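Local structure of BamaA.19900.a (6VZZ) at residues 51-56 with 384-389; 168-173 with 345-350; 275-280 with 302-307; 291-296 with 307-312. The protein binds beta-D-glucopyranose and, as a glucokinase of the actin-ATPase clan, probably transfers a phosphate from ATP to glucose to give glucose 6-phosphate. All coordinates share one frame; numbering follows the deposited sequence.

Interaction 1. Residues 51-56 with 384-389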
loop_
_atom_site.group_PDB
_atom_site.type_symbol
_atom_site.label_atom_id
_atom_site.label_comp_id
_atom_site.label_asym_id
_atom_site.label_seq_id
_atom_site.Cartn_x
_atom_site.Cartn_y
_atom_site.Cartn_z
ATOM N N ALA A 51 3.744 -20.342 22.641
ATOM C CA ALA A 51 4.373 -21.581 22.221
ATOM C C ALA A 51 5.871 -21.510 22.470
ATOM O O ALA A 51 6.458 -20.429 22.564
ATOM C CB ALA A 51 4.102 -21.884 20.743
ATOM N N LEU A 52 6.479 -22.689 22.567
ATOM C CA LEU A 52 7.914 -22.839 22.714
ATOM C C LEU A 52 8.453 -23.705 21.586
ATOM O O LEU A 52 7.759 -24.587 21.069
ATOM C CB LEU A 52 8.278 -23.476 24.051
ATOM C CG LEU A 52 7.586 -22.951 25.300
ATOM C CD1 LEU A 52 7.991 -23.807 26.489
ATOM C CD2 LEU A 52 7.908 -21.478 25.544
ATOM N N ALA A 53 9.700 -23.444 21.209
ATOM C CA ALA A 53 10.404 -24.300 20.268
ATOM C C ALA A 53 11.885 -24.294 20.623
ATOM O O ALA A 53 12.442 -23.248 20.969
ATOM C CB ALA A 53 10.195 -23.853 18.817
ATOM N N ARG A 54 12.507 -25.467 20.564
ATOM C CA ARG A 54 13.932 -25.552 20.826
ATOM C C ARG A 54 14.713 -25.074 19.608
ATOM O O ARG A 54 14.165 -24.872 18.524
ATOM C CB ARG A 54 14.331 -26.982 21.193
ATOM C CG ARG A 54 13.702 -27.502 22.475
ATOM C CD ARG A 54 13.924 -28.991 22.619
ATOM N NE ARG A 54 13.277 -29.723 21.540
ATOM C CZ ARG A 54 13.434 -31.023 21.313
ATOM N NH1 ARG A 54 14.225 -31.742 22.098
ATOM N NH2 ARG A 54 12.803 -31.600 20.292
ATOM N N ALA A 55 16.020 -24.902 19.799
ATOM C CA ALA A 55 16.882 -24.443 18.713
ATOM C C ALA A 55 16.791 -25.349 17.490
ATOM O O ALA A 55 16.846 -24.870 16.353
ATOM C CB ALA A 55 18.327 -24.358 19.203
ATOM N N GLU A 56 16.644 -26.659 17.699
ATOM C CA GLU A 56 16.658 -27.619 16.598
ATOM C C GLU A 56 15.276 -27.928 16.030
ATOM O O GLU A 56 15.189 -28.522 14.951
ATOM C CB GLU A 56 17.324 -28.930 17.037
ATOM C CG GLU A 56 16.550 -29.710 18.083
ATOM C CD GLU A 56 16.976 -29.381 19.506
ATOM O OE1 GLU A 56 17.296 -28.199 19.791
ATOM O OE2 GLU A 56 16.994 -30.315 20.341
ATOM N N GLY A 384 6.033 -17.653 12.548
ATOM C CA GLY A 384 6.755 -16.427 12.249
ATOM C C GLY A 384 7.429 -15.846 13.474
ATOM O O GLY A 384 8.616 -15.505 13.446
ATOM N N ALA A 385 6.686 -15.751 14.579
ATOM C CA ALA A 385 7.272 -15.230 15.809
ATOM C C ALA A 385 8.463 -16.067 16.245
ATOM O O ALA A 385 9.469 -15.525 16.720
ATOM C CB ALA A 385 6.223 -15.171 16.917
ATOM N N LEU A 386 8.375 -17.391 16.086
ATOM C CA LEU A 386 9.484 -18.245 16.497
ATOM C C LEU A 386 10.670 -18.118 15.550
ATOM O O LEU A 386 11.815 -18.300 15.966
ATOM C CB LEU A 386 9.025 -19.697 16.603
ATOM C CG LEU A 386 8.220 -20.019 17.860
ATOM C CD1 LEU A 386 7.587 -21.393 17.768
ATOM C CD2 LEU A 386 9.102 -19.935 19.094
ATOM N N TYR A 387 10.423 -17.790 14.284
ATOM C CA TYR A 387 11.528 -17.496 13.383
ATOM C C TYR A 387 12.271 -16.235 13.820
ATOM O O TYR A 387 13.507 -16.223 13.883
ATOM C CB TYR A 387 10.997 -17.368 11.957
ATOM C CG TYR A 387 11.995 -16.824 10.971
ATOM C CD1 TYR A 387 13.000 -17.631 10.453
ATOM C CD2 TYR A 387 11.924 -15.501 10.545
ATOM C CE1 TYR A 387 13.918 -17.130 9.544
ATOM C CE2 TYR A 387 12.834 -14.991 9.638
ATOM C CZ TYR A 387 13.828 -15.810 9.142
ATOM O OH TYR A 387 14.733 -15.301 8.245
ATOM N N VAL A 388 11.535 -15.174 14.159
ATOM C CA VAL A 388 12.159 -13.936 14.616
ATOM C C VAL A 388 12.869 -14.131 15.955
ATOM O O VAL A 388 13.968 -13.604 16.172
ATOM C CB VAL A 388 11.109 -12.819 14.710
ATOM C CG1 VAL A 388 11.749 -11.568 15.292
ATOM C CG2 VAL A 388 10.479 -12.556 13.343
ATOM N N ALA A 389 12.253 -14.870 16.882
ATOM C CA ALA A 389 12.822 -15.003 18.217
ATOM C C ALA A 389 14.214 -15.612 18.195
ATOM O O ALA A 389 14.979 -15.419 19.147
ATOM C CB ALA A 389 11.909 -15.850 19.100
#

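Interaction 2. Residues 168-173 with 345-350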
loop_
_atom_site.group_PDB
_atom_site.type_symbol
_atom_site.label_atom_id
_atom_site.label_comp_id
_atom_site.label_asym_id
_atom_site.label_seq_id
_atom_site.Cartn_x
_atom_site.Cartn_y
_atom_site.Cartn_z
ATOM N N LYS A 168 -3.867 -23.830 -0.801
ATOM C CA LYS A 168 -4.393 -24.368 -2.052
ATOM C C LYS A 168 -4.723 -23.210 -2.983
ATOM O O LYS A 168 -5.198 -22.160 -2.525
ATOM C CB LYS A 168 -5.647 -25.228 -1.843
ATOM C CG LYS A 168 -5.384 -26.673 -1.444
ATOM C CD LYS A 168 -4.890 -27.485 -2.635
ATOM C CE LYS A 168 -4.382 -28.857 -2.213
ATOM N NZ LYS A 168 -3.309 -28.732 -1.171
ATOM N N PRO A 169 -4.468 -23.357 -4.281
ATOM C CA PRO A 169 -4.860 -22.306 -5.227
ATOM C C PRO A 169 -6.366 -22.272 -5.409
ATOM O O PRO A 169 -7.027 -23.312 -5.488
ATOM C CB PRO A 169 -4.163 -22.711 -6.528
ATOM C CG PRO A 169 -3.218 -23.823 -6.160
ATOM C CD PRO A 169 -3.764 -24.468 -4.942
ATOM N N LEU A 170 -6.911 -21.060 -5.456
ATOM C CA LEU A 170 -8.297 -20.869 -5.858
ATOM C C LEU A 170 -8.423 -20.393 -7.298
ATOM O O LEU A 170 -9.404 -20.740 -7.966
ATOM C CB LEU A 170 -8.994 -19.871 -4.927
ATOM C CG LEU A 170 -9.271 -20.316 -3.488
ATOM C CD1 LEU A 170 -10.093 -19.272 -2.751
ATOM C CD2 LEU A 170 -9.959 -21.666 -3.441
ATOM N N TRP A 171 -7.458 -19.611 -7.788
ATOM C CA TRP A 171 -7.426 -19.227 -9.194
ATOM C C TRP A 171 -6.075 -18.587 -9.511
ATOM O O TRP A 171 -5.273 -18.300 -8.618
ATOM C CB TRP A 171 -8.597 -18.307 -9.553
ATOM C CG TRP A 171 -8.572 -16.903 -9.005
ATOM C CD1 TRP A 171 -7.617 -15.946 -9.223
ATOM C CD2 TRP A 171 -9.594 -16.270 -8.218
ATOM N NE1 TRP A 171 -7.964 -14.775 -8.594
ATOM C CE2 TRP A 171 -9.176 -14.944 -7.978
ATOM C CE3 TRP A 171 -10.807 -16.701 -7.676
ATOM C CZ2 TRP A 171 -9.933 -14.050 -7.226
ATOM C CZ3 TRP A 171 -11.559 -15.807 -6.923
ATOM C CH2 TRP A 171 -11.119 -14.499 -6.708
ATOM N N GLY A 172 -5.822 -18.394 -10.803
ATOM C CA GLY A 172 -4.603 -17.778 -11.261
ATOM C C GLY A 172 -3.790 -18.678 -12.167
ATOM O O GLY A 172 -4.067 -19.872 -12.309
ATOM N N PRO A 173 -2.744 -18.118 -12.783
ATOM C CA PRO A 173 -1.959 -18.883 -13.767
ATOM C C PRO A 173 -1.118 -19.994 -13.160
ATOM O O PRO A 173 -0.584 -20.821 -13.906
ATOM C CB PRO A 173 -1.060 -17.818 -14.404
ATOM C CG PRO A 173 -1.563 -16.509 -13.918
ATOM C CD PRO A 173 -2.215 -16.760 -12.609
ATOM N N PHE A 345 -17.707 -21.890 1.877
ATOM C CA PHE A 345 -18.566 -20.786 1.458
ATOM C C PHE A 345 -17.980 -20.081 0.248
ATOM O O PHE A 345 -18.706 -19.723 -0.688
ATOM C CB PHE A 345 -18.769 -19.780 2.590
ATOM C CG PHE A 345 -19.581 -18.589 2.179
ATOM C CD1 PHE A 345 -20.966 -18.615 2.266
ATOM C CD2 PHE A 345 -18.968 -17.456 1.661
ATOM C CE1 PHE A 345 -21.727 -17.528 1.861
ATOM C CE2 PHE A 345 -19.728 -16.364 1.248
ATOM C CZ PHE A 345 -21.106 -16.402 1.348
ATOM N N LEU A 346 -16.664 -19.890 0.250
ATOM C CA LEU A 346 -15.989 -19.192 -0.835
ATOM C C LEU A 346 -16.180 -19.919 -2.168
ATOM O O LEU A 346 -16.462 -19.289 -3.196
ATOM C CB LEU A 346 -14.517 -19.062 -0.466
ATOM C CG LEU A 346 -13.637 -17.913 -0.915
ATOM C CD1 LEU A 346 -12.351 -17.939 -0.096
ATOM C CD2 LEU A 346 -13.328 -18.065 -2.396
ATOM N N GLU A 347 -16.065 -21.248 -2.166
ATOM C CA GLU A 347 -16.253 -22.007 -3.399
ATOM C C GLU A 347 -17.718 -22.091 -3.812
ATOM O O GLU A 347 -18.014 -22.162 -5.013
ATOM C CB GLU A 347 -15.669 -23.411 -3.253
ATOM C CG GLU A 347 -14.147 -23.445 -3.309
ATOM C CD GLU A 347 -13.601 -23.143 -4.699
ATOM O OE1 GLU A 347 -14.395 -23.044 -5.656
ATOM O OE2 GLU A 347 -12.368 -23.008 -4.836
ATOM N N GLN A 348 -18.648 -22.097 -2.852
ATOM C CA GLN A 348 -20.058 -22.101 -3.236
ATOM C C GLN A 348 -20.452 -20.809 -3.934
ATOM O O GLN A 348 -21.399 -20.799 -4.724
ATOM C CB GLN A 348 -20.960 -22.308 -2.025
ATOM C CG GLN A 348 -20.766 -23.603 -1.291
ATOM C CD GLN A 348 -21.511 -23.618 0.031
ATOM O OE1 GLN A 348 -21.662 -22.582 0.694
ATOM N NE2 GLN A 348 -21.997 -24.790 0.417
ATOM N N ASN A 349 -19.742 -19.717 -3.665
ATOM C CA ASN A 349 -20.098 -18.399 -4.173
ATOM C C ASN A 349 -18.974 -17.805 -5.010
ATOM O O ASN A 349 -18.731 -16.597 -4.992
ATOM C CB ASN A 349 -20.477 -17.479 -3.021
ATOM C CG ASN A 349 -21.686 -17.988 -2.263
ATOM O OD1 ASN A 349 -22.823 -17.788 -2.689
ATOM N ND2 ASN A 349 -21.449 -18.677 -1.154
ATOM N N LEU A 350 -18.302 -18.657 -5.787
ATOM C CA LEU A 350 -17.089 -18.246 -6.483
ATOM C C LEU A 350 -17.370 -17.152 -7.507
ATOM O O LEU A 350 -16.642 -16.154 -7.566
ATOM C CB LEU A 350 -16.444 -19.457 -7.151
ATOM C CG LEU A 350 -15.057 -19.221 -7.744
ATOM C CD1 LEU A 350 -14.022 -19.045 -6.642
ATOM C CD2 LEU A 350 -14.689 -20.364 -8.673
HETATM O O HOH W 1 -11.196 -22.506 -7.223
#

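Interaction 3. Residues 275-280 with 302-307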
loop_
_atom_site.group_PDB
_atom_site.type_symbol
_atom_site.label_atom_id
_atom_site.label_comp_id
_atom_site.label_asym_id
_atom_site.label_seq_id
_atom_site.Cartn_x
_atom_site.Cartn_y
_atom_site.Cartn_z
ATOM N N ASP A 275 -32.774 -6.349 9.893
ATOM C CA ASP A 275 -33.613 -5.164 10.075
ATOM C C ASP A 275 -34.388 -4.836 8.810
ATOM O O ASP A 275 -35.564 -4.452 8.875
ATOM C CB ASP A 275 -32.765 -3.961 10.489
ATOM C CG ASP A 275 -32.312 -4.032 11.933
ATOM O OD1 ASP A 275 -32.607 -5.042 12.604
ATOM O OD2 ASP A 275 -31.658 -3.074 12.398
ATOM N N GLU A 276 -33.745 -4.969 7.650
ATOM C CA GLU A 276 -34.421 -4.678 6.394
ATOM C C GLU A 276 -35.507 -5.696 6.073
ATOM O O GLU A 276 -36.406 -5.402 5.279
ATOM C CB GLU A 276 -33.394 -4.604 5.267
ATOM C CG GLU A 276 -32.361 -3.515 5.494
ATOM C CD GLU A 276 -32.029 -2.757 4.228
ATOM O OE1 GLU A 276 -32.213 -3.328 3.132
ATOM O OE2 GLU A 276 -31.594 -1.585 4.330
ATOM N N ALA A 277 -35.453 -6.874 6.686
ATOM C CA ALA A 277 -36.465 -7.901 6.503
ATOM C C ALA A 277 -37.451 -7.967 7.661
ATOM O O ALA A 277 -38.359 -8.802 7.632
ATOM C CB ALA A 277 -35.797 -9.267 6.307
ATOM N N ASN A 278 -37.293 -7.107 8.671
ATOM C CA ASN A 278 -38.173 -7.085 9.843
ATOM C C ASN A 278 -38.270 -8.461 10.495
ATOM O O ASN A 278 -39.349 -8.916 10.882
ATOM C CB ASN A 278 -39.559 -6.554 9.483
ATOM C CG ASN A 278 -39.717 -5.086 9.810
ATOM O OD1 ASN A 278 -40.343 -4.721 10.811
ATOM N ND2 ASN A 278 -39.133 -4.231 8.973
ATOM N N VAL A 279 -37.125 -9.129 10.615
ATOM C CA VAL A 279 -37.045 -10.429 11.271
ATOM C C VAL A 279 -36.788 -10.165 12.752
ATOM O O VAL A 279 -35.659 -9.893 13.163
ATOM C CB VAL A 279 -35.968 -11.315 10.642
ATOM C CG1 VAL A 279 -35.894 -12.649 11.356
ATOM C CG2 VAL A 279 -36.264 -11.524 9.173
ATOM N N GLN A 280 -37.848 -10.240 13.557
ATOM C CA GLN A 280 -37.767 -9.929 14.977
ATOM C C GLN A 280 -37.318 -11.109 15.832
ATOM O O GLN A 280 -36.974 -10.901 17.002
ATOM C CB GLN A 280 -39.123 -9.415 15.480
ATOM N N CYS A 302 -30.783 -20.833 5.331
ATOM C CA CYS A 302 -30.439 -19.660 6.133
ATOM C C CYS A 302 -30.077 -18.522 5.187
ATOM O O CYS A 302 -28.913 -18.108 5.095
ATOM C CB CYS A 302 -29.301 -19.975 7.102
ATOM S SG CYS A 302 -29.426 -21.608 7.869
ATOM N N PRO A 303 -31.069 -17.983 4.470
ATOM C CA PRO A 303 -30.761 -17.018 3.404
ATOM C C PRO A 303 -30.196 -15.712 3.926
ATOM O O PRO A 303 -29.429 -15.051 3.212
ATOM C CB PRO A 303 -32.118 -16.803 2.715
ATOM C CG PRO A 303 -33.052 -17.842 3.305
ATOM C CD PRO A 303 -32.519 -18.155 4.656
ATOM N N TYR A 304 -30.556 -15.319 5.147
ATOM C CA TYR A 304 -30.037 -14.076 5.702
ATOM C C TYR A 304 -28.568 -14.211 6.072
ATOM O O TYR A 304 -27.771 -13.308 5.797
ATOM C CB TYR A 304 -30.876 -13.662 6.910
ATOM C CG TYR A 304 -32.352 -13.594 6.600
ATOM C CD1 TYR A 304 -32.852 -12.648 5.713
ATOM C CD2 TYR A 304 -33.249 -14.480 7.187
ATOM C CE1 TYR A 304 -34.207 -12.581 5.424
ATOM C CE2 TYR A 304 -34.608 -14.418 6.906
ATOM C CZ TYR A 304 -35.077 -13.467 6.023
ATOM O OH TYR A 304 -36.419 -13.403 5.727
ATOM N N ALA A 305 -28.186 -15.333 6.692
ATOM C CA ALA A 305 -26.771 -15.574 6.958
ATOM C C ALA A 305 -25.969 -15.529 5.666
ATOM O O ALA A 305 -24.890 -14.929 5.606
ATOM C CB ALA A 305 -26.583 -16.917 7.662
ATOM N N HIS A 306 -26.503 -16.144 4.614
ATOM C CA HIS A 306 -25.847 -16.114 3.315
ATOM C C HIS A 306 -25.670 -14.684 2.821
ATOM O O HIS A 306 -24.574 -14.293 2.404
ATOM C CB HIS A 306 -26.662 -16.938 2.322
ATOM C CG HIS A 306 -26.083 -16.973 0.947
ATOM N ND1 HIS A 306 -26.378 -16.024 -0.008
ATOM C CD2 HIS A 306 -25.226 -17.842 0.363
ATOM C CE1 HIS A 306 -25.730 -16.307 -1.122
ATOM N NE2 HIS A 306 -25.026 -17.407 -0.925
ATOM N N LYS A 307 -26.740 -13.883 2.881
ATOM C CA LYS A 307 -26.683 -12.513 2.375
ATOM C C LYS A 307 -25.603 -11.707 3.090
ATOM O O LYS A 307 -24.808 -11.009 2.449
ATOM C CB LYS A 307 -28.055 -11.847 2.523
ATOM C CG LYS A 307 -28.181 -10.468 1.883
ATOM C CD LYS A 307 -27.879 -10.513 0.388
ATOM C CE LYS A 307 -28.022 -9.137 -0.273
ATOM N NZ LYS A 307 -27.617 -9.140 -1.712
#

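Interaction 4. Residues 291-296 with 307-312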
loop_
_atom_site.group_PDB
_atom_site.type_symbol
_atom_site.label_atom_id
_atom_site.label_comp_id
_atom_site.label_asym_id
_atom_site.label_seq_id
_atom_site.Cartn_x
_atom_site.Cartn_y
_atom_site.Cartn_z
ATOM N N LYS A 291 -21.407 -18.811 14.037
ATOM C CA LYS A 291 -22.660 -19.461 13.666
ATOM C C LYS A 291 -23.238 -18.853 12.392
ATOM O O LYS A 291 -23.757 -19.575 11.533
ATOM C CB LYS A 291 -23.661 -19.375 14.821
ATOM N N ILE A 292 -23.152 -17.528 12.248
ATOM C CA ILE A 292 -23.581 -16.885 11.008
ATOM C C ILE A 292 -22.809 -17.460 9.826
ATOM O O ILE A 292 -23.390 -17.809 8.790
ATOM C CB ILE A 292 -23.402 -15.359 11.109
ATOM C CG1 ILE A 292 -24.158 -14.812 12.316
ATOM C CG2 ILE A 292 -23.866 -14.684 9.826
ATOM C CD1 ILE A 292 -23.833 -13.375 12.634
ATOM N N ALA A 293 -21.487 -17.591 9.980
ATOM C CA ALA A 293 -20.643 -18.078 8.894
ATOM C C ALA A 293 -20.951 -19.531 8.548
ATOM O O ALA A 293 -21.014 -19.891 7.369
ATOM C CB ALA A 293 -19.171 -17.916 9.266
ATOM N N LYS A 294 -21.139 -20.387 9.557
ATOM C CA LYS A 294 -21.517 -21.771 9.276
ATOM C C LYS A 294 -22.888 -21.835 8.615
ATOM O O LYS A 294 -23.052 -22.460 7.560
ATOM C CB LYS A 294 -21.498 -22.607 10.559
ATOM N N ASN A 295 -23.883 -21.171 9.218
ATOM C CA ASN A 295 -25.227 -21.123 8.644
ATOM C C ASN A 295 -25.221 -20.689 7.189
ATOM O O ASN A 295 -26.097 -21.097 6.419
ATOM C CB ASN A 295 -26.109 -20.165 9.444
ATOM C CG ASN A 295 -26.766 -20.826 10.634
ATOM O OD1 ASN A 295 -26.535 -22.003 10.920
ATOM N ND2 ASN A 295 -27.596 -20.067 11.337
ATOM N N ALA A 296 -24.252 -19.856 6.796
ATOM C CA ALA A 296 -24.240 -19.288 5.454
ATOM C C ALA A 296 -23.942 -20.320 4.372
ATOM O O ALA A 296 -24.286 -20.085 3.206
ATOM C CB ALA A 296 -23.223 -18.148 5.380
ATOM N N LYS A 307 -26.740 -13.883 2.881
ATOM C CA LYS A 307 -26.683 -12.513 2.375
ATOM C C LYS A 307 -25.603 -11.707 3.090
ATOM O O LYS A 307 -24.808 -11.009 2.449
ATOM C CB LYS A 307 -28.055 -11.847 2.523
ATOM C CG LYS A 307 -28.181 -10.468 1.883
ATOM C CD LYS A 307 -27.879 -10.513 0.388
ATOM C CE LYS A 307 -28.022 -9.137 -0.273
ATOM N NZ LYS A 307 -27.617 -9.140 -1.712
ATOM N N ALA A 308 -25.539 -11.819 4.419
ATOM C CA ALA A 308 -24.524 -11.095 5.178
ATOM C C ALA A 308 -23.123 -11.603 4.850
ATOM O O ALA A 308 -22.193 -10.815 4.632
ATOM C CB ALA A 308 -24.808 -11.220 6.672
ATOM N N MET A 309 -22.950 -12.923 4.818
ATOM C CA MET A 309 -21.645 -13.492 4.501
ATOM C C MET A 309 -21.203 -13.101 3.092
ATOM O O MET A 309 -20.025 -12.815 2.856
ATOM C CB MET A 309 -21.705 -15.009 4.650
ATOM C CG MET A 309 -20.372 -15.701 4.729
ATOM S SD MET A 309 -19.588 -15.421 6.323
ATOM C CE MET A 309 -18.056 -16.306 6.105
ATOM N N MET A 310 -22.146 -13.084 2.146
ATOM C CA MET A 310 -21.874 -12.599 0.797
ATOM C C MET A 310 -21.262 -11.202 0.823
ATOM O O MET A 310 -20.232 -10.944 0.189
ATOM C CB MET A 310 -23.171 -12.603 -0.008
ATOM C CG MET A 310 -22.995 -12.553 -1.507
ATOM S SD MET A 310 -22.036 -13.963 -2.084
ATOM C CE MET A 310 -20.475 -13.152 -2.436
ATOM N N LEU A 311 -21.899 -10.277 1.543
ATOM C CA LEU A 311 -21.386 -8.913 1.605
ATOM C C LEU A 311 -20.067 -8.861 2.355
ATOM O O LEU A 311 -19.167 -8.094 1.992
ATOM C CB LEU A 311 -22.411 -7.998 2.265
ATOM C CG LEU A 311 -23.625 -7.689 1.404
ATOM C CD1 LEU A 311 -24.845 -7.553 2.271
ATOM C CD2 LEU A 311 -23.368 -6.412 0.632
ATOM N N HIS A 312 -19.949 -9.663 3.412
ATOM C CA HIS A 312 -18.699 -9.780 4.154
ATOM C C HIS A 312 -17.548 -10.095 3.206
ATOM O O HIS A 312 -16.568 -9.348 3.120
ATOM C CB HIS A 312 -18.868 -10.862 5.224
ATOM C CG HIS A 312 -17.636 -11.156 6.015
ATOM N ND1 HIS A 312 -17.099 -10.267 6.920
ATOM C CD2 HIS A 312 -16.861 -12.265 6.071
ATOM C CE1 HIS A 312 -16.034 -10.808 7.484
ATOM N NE2 HIS A 312 -15.866 -12.019 6.984
#

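Interaction 1. Residues 51-56 with 384-389
A53 and L386 form a small, buried, essentially apolar contact in which the C-terminal helix 380-389 lies against strand 47-54 of the five-stranded mixed sheet. This sheet has strand order 3-2-1-4-5, the arrangement of the ribonuclease H-like fold on which actin-ATPase domains are built. The evidence is narrow: A53 CB sits 3.7 Å from L386 CD1 and 4.1 Å from L386 CD2, so both methyls of the leucine fork meet the one methyl of the alanine. L386 CG lies anti to its carbonyl carbon (chi1 -77°), which sends the fork out from the helix to the strand. L386 CD2 also lies 4.1 Å from A53 N and passes the carbonyl oxygen of A51 more distantly. Alternation along the strand explains the rest: the CB atoms of A51 and A53 point at the helix, while L52 points the opposite way. The side chains meet here through methyl groups, with the CA atoms of A53 and L386 7.2 Å apart. F61 touches A51, A53 and L386 alike, A385 and A389 of the same helix reach C98 on strand 96-101, and L52 packs against L22 and W25 of helix 16-25 on the reverse face of the sheet.

Interaction 2. Residues 168-173 with 345-350
L170 and W171 both turn their side chains toward helix 343-348 and the start of the next helix, because they form a classic beta bulge in edge strand 167-171. Two consecutive residues stand opposite L371 of strand 370-374, and the nearly helical psi of L170 (-32°) marks the irregularity. In the first shell, L170 CD1 meets the fork of L346, 3.5 Å from L346 CD2 and 3.7 Å from L346 CD1. The other methyl, CD2, lies against the carboxylate end of E347, whose chain bends back at chi2 (-70°) to reach the strand. W171 contributes the edge of its six-membered ring: L350 CD1 approaches near the ring plane, 4.1 Å from W171 CZ3, as the two side chains run past one another in opposite senses.

One water supplies the polar link. It donates to L170 O at 2.6 Å and to E347 OE2 at 2.7 Å, joining the bulge backbone to the helix where the two segments share no direct hydrogen bond.

Farther out, W171 also makes a cation-pi contact with R354 of helix 350-357, and L170 touches L371 and T373 on the neighbouring strand. At the junction between helices 343-348 and 350-357, N349 OD1 accepts a hydrogen bond from H306 NE2 of helix 303-327. The side-chain amide nitrogen of N349 turns back to the preceding helix: N349 ND2 donates to F345 O at 3.0 Å, with an N-H...O angle of 157°.

Interaction 3. Residues 275-280 with 302-307
E276 OE2, one residue ahead of the place where A277 meets Y304, is held by R239 NE in a salt bridge and by a weak hydrogen bond from W272 NE1. The contact that follows is apolar. Helix 263-276 ends here in a Schellman motif, with N278 at positive phi (54°) and N278 N bonded to D275 O at 3.2 Å. A277 comes just before this reversal, and the turn at N278 brings V279 back beside it, so that both side chains face the first turn of helix 303-327, where the phenol of Y304 reaches out to them.

Y304 makes every contact from its segment. Its CG lies anti to the carbonyl carbon (chi1 -53°), and both methyls approach the ring obliquely from the same side of its plane. A277 CB comes to Y304 CE1 at 3.8 Å, while V279 CG2 is 4.0 Å from Y304 CE2. The same valine methyl is 3.9 Å from both Y304 CZ and Y304 OH, so V279 lies across the outer end of the phenol, and its long direction crosses that of the tyrosine at a slant. Of the two valine branches, CG2 makes this contact.

V273 and L274 of helix 263-276 also touch Y304. The turn is linked to R285, which forms a salt bridge with D275 OD1 and a weak hydrogen bond to V279 O. The chemistry thus divides: the polar pairs lie on the helix end and its loop, and the Y304 interface itself relies on methyl-to-aromatic van der Waals contact at the protein surface.

Interaction 4. Residues 291-296 with 307-312
A296 and A293 meet the two ends of one methionine, M309, and the tight part of this helix-to-helix contact is confined to those three residues. A296 CB is 3.6 Å from M309 CB and 3.8 Å from M309 CG, placing the root of the side chain against A296, near the end of segment 291-296. M309 then bends at chi2 (74°) and continues extended through chi3 (-179°). Its far end consequently lies alongside A293, one turn earlier: M309 CE is 3.7 Å from A293 CB, and M309 SD is 3.8 Å from A293 CA. Small alanines permit this close approach, with the CA atoms of A296 and M309 only 6.4 Å apart. I292 and A308 also point inward, but their side chains stand farther off and are more loosely placed.

The outer side is different in character. K294 points away from the partner helix, and K307 CB also points away; K307 NZ pairs with E236 in a salt bridge. The methionine, by contrast, is enclosed: F345 of helix 343-348 touches both A296 and M309, N342 touches A293 and M309, and L266 of helix 263-276 packs on M309, while I292 reaches Y270 of that same helix.

Interaction 1 stands apart: its segments enclose the other three along the chain, and its centre lies 32 to 45 Å from theirs. It joins the five-stranded mixed sheet to the C-terminal helix, whereas interaction 2 docks helices onto the edge strand of the six-stranded mixed sheet. Interactions 3 and 4 are nested within interaction 2 and cross each other in sequence. Their centres are 10 Å apart, both use helix 303-327, and they share K307. F345 packs on M309 and H306, so the helical cluster of interactions 3 and 4 is continuous with interaction 2. The chain thus returns at its end to the five-stranded sheet, closing a two-part actin-ATPase architecture.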